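Long-range contact in metallo-beta-lactamase superfamily protein (Thermus thermophilus, PDB 2ZZI), which probably acts as a hydrolase of the metallo-beta-lactamase superfamily, carrying metal ions, zinc or iron, in its presumed active site: residues L52-F57 with P123-G128. Residues are numbered along the deposited sequence; the frame is centred on the assembly and turned at random.
With FE (Fe (III) ion), chain C.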
ATOM      1  N   LEU A  52       4.190  -3.884   0.170  1.00 41.88           N
ATOM      2  CA  LEU A  52       3.110  -3.615  -0.763  1.00 40.51           C
ATOM      3  C   LEU A  52       1.767  -3.946  -0.138  1.00 39.52           C
ATOM      4  O   LEU A  52       1.554  -5.063   0.322  1.00 41.61           O
ATOM      5  CB  LEU A  52       3.312  -4.436  -2.031  1.00 40.95           C
ATOM      6  CG  LEU A  52       4.692  -4.258  -2.662  1.00 39.94           C
ATOM      7  CD1 LEU A  52       4.811  -5.066  -3.940  1.00 38.03           C
ATOM      8  CD2 LEU A  52       4.938  -2.783  -2.927  1.00 42.38           C
ATOM      9  N   THR A  53       0.867  -2.970  -0.116  1.00 40.81           N
ATOM     10  CA  THR A  53      -0.470  -3.176   0.429  1.00 40.39           C
ATOM     11  C   THR A  53      -1.292  -4.028  -0.526  1.00 40.65           C
ATOM     12  O   THR A  53      -2.096  -4.851  -0.097  1.00 43.39           O
ATOM     13  CB  THR A  53      -1.196  -1.849   0.677  1.00 38.94           C
ATOM     14  OG1 THR A  53      -1.167  -1.064  -0.519  1.00 41.24           O
ATOM     15  CG2 THR A  53      -0.528  -1.079   1.784  1.00 36.04           C
ATOM     16  N   HIS A  54      -1.086  -3.810  -1.822  1.00 39.99           N
ATOM     17  CA  HIS A  54      -1.641  -4.672  -2.867  1.00 42.00           C
ATOM     18  C   HIS A  54      -0.820  -4.523  -4.143  1.00 41.34           C
ATOM     19  O   HIS A  54       0.085  -3.700  -4.202  1.00 41.41           O
ATOM     20  CB  HIS A  54      -3.139  -4.415  -3.106  1.00 40.70           C
ATOM     21  CG  HIS A  54      -3.467  -3.022  -3.546  1.00 40.39           C
ATOM     22  ND1 HIS A  54      -3.341  -1.928  -2.717  1.00 40.35           N
ATOM     23  CD2 HIS A  54      -3.951  -2.550  -4.720  1.00 41.71           C
ATOM     24  CE1 HIS A  54      -3.715  -0.841  -3.367  1.00 38.68           C
ATOM     25  NE2 HIS A  54      -4.093  -1.191  -4.583  1.00 39.67           N
ATOM     26  N   ALA A  55      -1.120  -5.322  -5.160  1.00 40.89           N
ATOM     27  CA  ALA A  55      -0.222  -5.426  -6.306  1.00 41.64           C
ATOM     28  C   ALA A  55      -0.713  -4.661  -7.523  1.00 42.67           C
ATOM     29  O   ALA A  55      -0.344  -4.985  -8.657  1.00 42.54           O
ATOM     30  CB  ALA A  55       0.015  -6.890  -6.663  1.00 41.88           C
ATOM     31  N   HIS A  56      -1.544  -3.651  -7.293  1.00 41.92           N
ATOM     32  CA  HIS A  56      -2.066  -2.854  -8.395  1.00 42.39           C
ATOM     33  C   HIS A  56      -0.934  -2.030  -8.990  1.00 41.25           C
ATOM     34  O   HIS A  56      -0.087  -1.520  -8.264  1.00 41.32           O
ATOM     35  CB  HIS A  56      -3.228  -1.972  -7.926  1.00 41.10           C
ATOM     36  CG  HIS A  56      -4.533  -2.703  -7.819  1.00 42.49           C
ATOM     37  ND1 HIS A  56      -5.749  -2.055  -7.771  1.00 43.73           N
ATOM     38  CD2 HIS A  56      -4.812  -4.028  -7.774  1.00 43.45           C
ATOM     39  CE1 HIS A  56      -6.719  -2.949  -7.686  1.00 39.18           C
ATOM     40  NE2 HIS A  56      -6.177  -4.153  -7.688  1.00 41.32           N
ATOM     41  N   PHE A  57      -0.914  -1.923 -10.316  1.00 42.35           N
ATOM     42  CA  PHE A  57       0.201  -1.299 -11.026  1.00 42.57           C
ATOM     43  C   PHE A  57       0.584   0.084 -10.483  1.00 43.01           C
ATOM     44  O   PHE A  57       1.768   0.428 -10.427  1.00 40.58           O
ATOM     45  CB  PHE A  57      -0.097  -1.214 -12.527  1.00 42.67           C
ATOM     46  CG  PHE A  57      -1.004  -0.076 -12.902  1.00 42.63           C
ATOM     47  CD1 PHE A  57      -2.347  -0.295 -13.144  1.00 41.73           C
ATOM     48  CD2 PHE A  57      -0.510   1.218 -13.013  1.00 40.94           C
ATOM     49  CE1 PHE A  57      -3.186   0.750 -13.483  1.00 39.90           C
ATOM     50  CE2 PHE A  57      -1.344   2.269 -13.355  1.00 41.18           C
ATOM     51  CZ  PHE A  57      -2.683   2.032 -13.590  1.00 41.58           C
ATOM     52  N   PRO A 123      -9.075  -8.208   2.123  1.00 40.55           N
ATOM     53  CA  PRO A 123      -9.372  -8.338   0.707  1.00 40.74           C
ATOM     54  C   PRO A 123     -10.605  -7.539   0.323  1.00 40.03           C
ATOM     55  O   PRO A 123     -11.283  -6.991   1.189  1.00 39.12           O
ATOM     56  CB  PRO A 123      -9.643  -9.837   0.544  1.00 41.10           C
ATOM     57  CG  PRO A 123      -9.145 -10.473   1.800  1.00 39.13           C
ATOM     58  CD  PRO A 123      -9.358  -9.451   2.850  1.00 41.19           C
ATOM     59  N   GLY A 124     -10.894  -7.475  -0.969  1.00 40.32           N
ATOM     60  CA  GLY A 124     -12.036  -6.714  -1.445  1.00 41.03           C
ATOM     61  C   GLY A 124     -11.659  -5.826  -2.608  1.00 41.20           C
ATOM     62  O   GLY A 124     -12.246  -5.922  -3.682  1.00 40.29           O
ATOM     63  N   HIS A 125     -10.685  -4.945  -2.391  1.00 41.89           N
ATOM     64  CA  HIS A 125     -10.134  -4.152  -3.482  1.00 40.73           C
ATOM     65  C   HIS A 125      -9.293  -5.076  -4.352  1.00 41.79           C
ATOM     66  O   HIS A 125      -9.252  -4.939  -5.573  1.00 40.73           O
ATOM     67  CB  HIS A 125      -9.289  -3.001  -2.945  1.00 41.14           C
ATOM     68  CG  HIS A 125      -8.714  -2.126  -4.013  1.00 40.39           C
ATOM     69  ND1 HIS A 125      -9.436  -1.119  -4.618  1.00 39.93           N
ATOM     70  CD2 HIS A 125      -7.486  -2.101  -4.581  1.00 40.04           C
ATOM     71  CE1 HIS A 125      -8.678  -0.517  -5.518  1.00 42.43           C
ATOM     72  NE2 HIS A 125      -7.489  -1.093  -5.514  1.00 43.69           N
ATOM     73  N   SER A 126      -8.631  -6.027  -3.704  1.00 40.03           N
ATOM     74  CA  SER A 126      -7.938  -7.098  -4.394  1.00 41.41           C
ATOM     75  C   SER A 126      -7.797  -8.288  -3.445  1.00 42.09           C
ATOM     76  O   SER A 126      -7.982  -8.150  -2.238  1.00 40.90           O
ATOM     77  CB  SER A 126      -6.574  -6.633  -4.911  1.00 42.73           C
ATOM     78  OG  SER A 126      -5.628  -6.525  -3.862  1.00 41.26           O
ATOM     79  N   PRO A 127      -7.479  -9.465  -3.999  1.00 42.01           N
ATOM     80  CA  PRO A 127      -7.433 -10.731  -3.274  1.00 39.12           C
ATOM     81  C   PRO A 127      -6.363 -10.770  -2.194  1.00 40.91           C
ATOM     82  O   PRO A 127      -6.533 -11.445  -1.185  1.00 44.21           O
ATOM     83  CB  PRO A 127      -7.091 -11.747  -4.365  1.00 38.61           C
ATOM     84  CG  PRO A 127      -7.454 -11.085  -5.643  1.00 40.96           C
ATOM     85  CD  PRO A 127      -7.198  -9.637  -5.433  1.00 40.91           C
ATOM     86  N   GLY A 128      -5.264 -10.058  -2.409  1.00 42.79           N
ATOM     87  CA  GLY A 128      -4.162 -10.063  -1.451  1.00 42.16           C
ATOM     88  C   GLY A 128      -3.913  -8.718  -0.797  1.00 41.27           C
ATOM     89  O   GLY A 128      -2.786  -8.395  -0.438  1.00 42.86           O
TER
HETATM   90 FE    FE C 208      -5.628  -0.309  -5.981  1.00 36.08          FE
HETATM   91  O   HOH W   1      -5.171   0.537  -7.355  1.00 19.96           O
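Three histidines close on one iron(III) ion here: NE2 of His125 sits 2.1 Å from the iron, NE2 of His54 at 2.3 Å, and ND1 of His56 at 2.5 Å. Sharing the metal brings His56 CE1 within 3.0 Å of His125 NE2, and these two rings lie oblique, planes 43° apart. Against His54 the arrangement is different. There His125 presents its edge to the His54 face, offset, with planes at 81°. His125 CD2 also comes within 3.5 Å of His54 NE2. With CG anti to the backbone N (chi1 -179°), the His125 side chain extends to the metal. The His54 nitrogen not bound to iron, ND1, donates a bent bond to Thr53 OG1 at 3.2 Å, the oxygen tilted from the ring plane; Asp28 holds that hydroxyl in turn, a second shell that probably helps orient the ring. Ser126 OG lies 3.3 Å from His54 CB and is hydrogen-bonded to Asp80. Asp144 also binds the iron. His54 and His56 belong to the HxHxDH motif of the metallo-beta-lactamase fold. Because they and His125 bind the same ion, the metal ties together loops following strands 50-51 and 117-121; these ligands, with a second iron near His54, are consistent with a dinuclear hydrolytic centre.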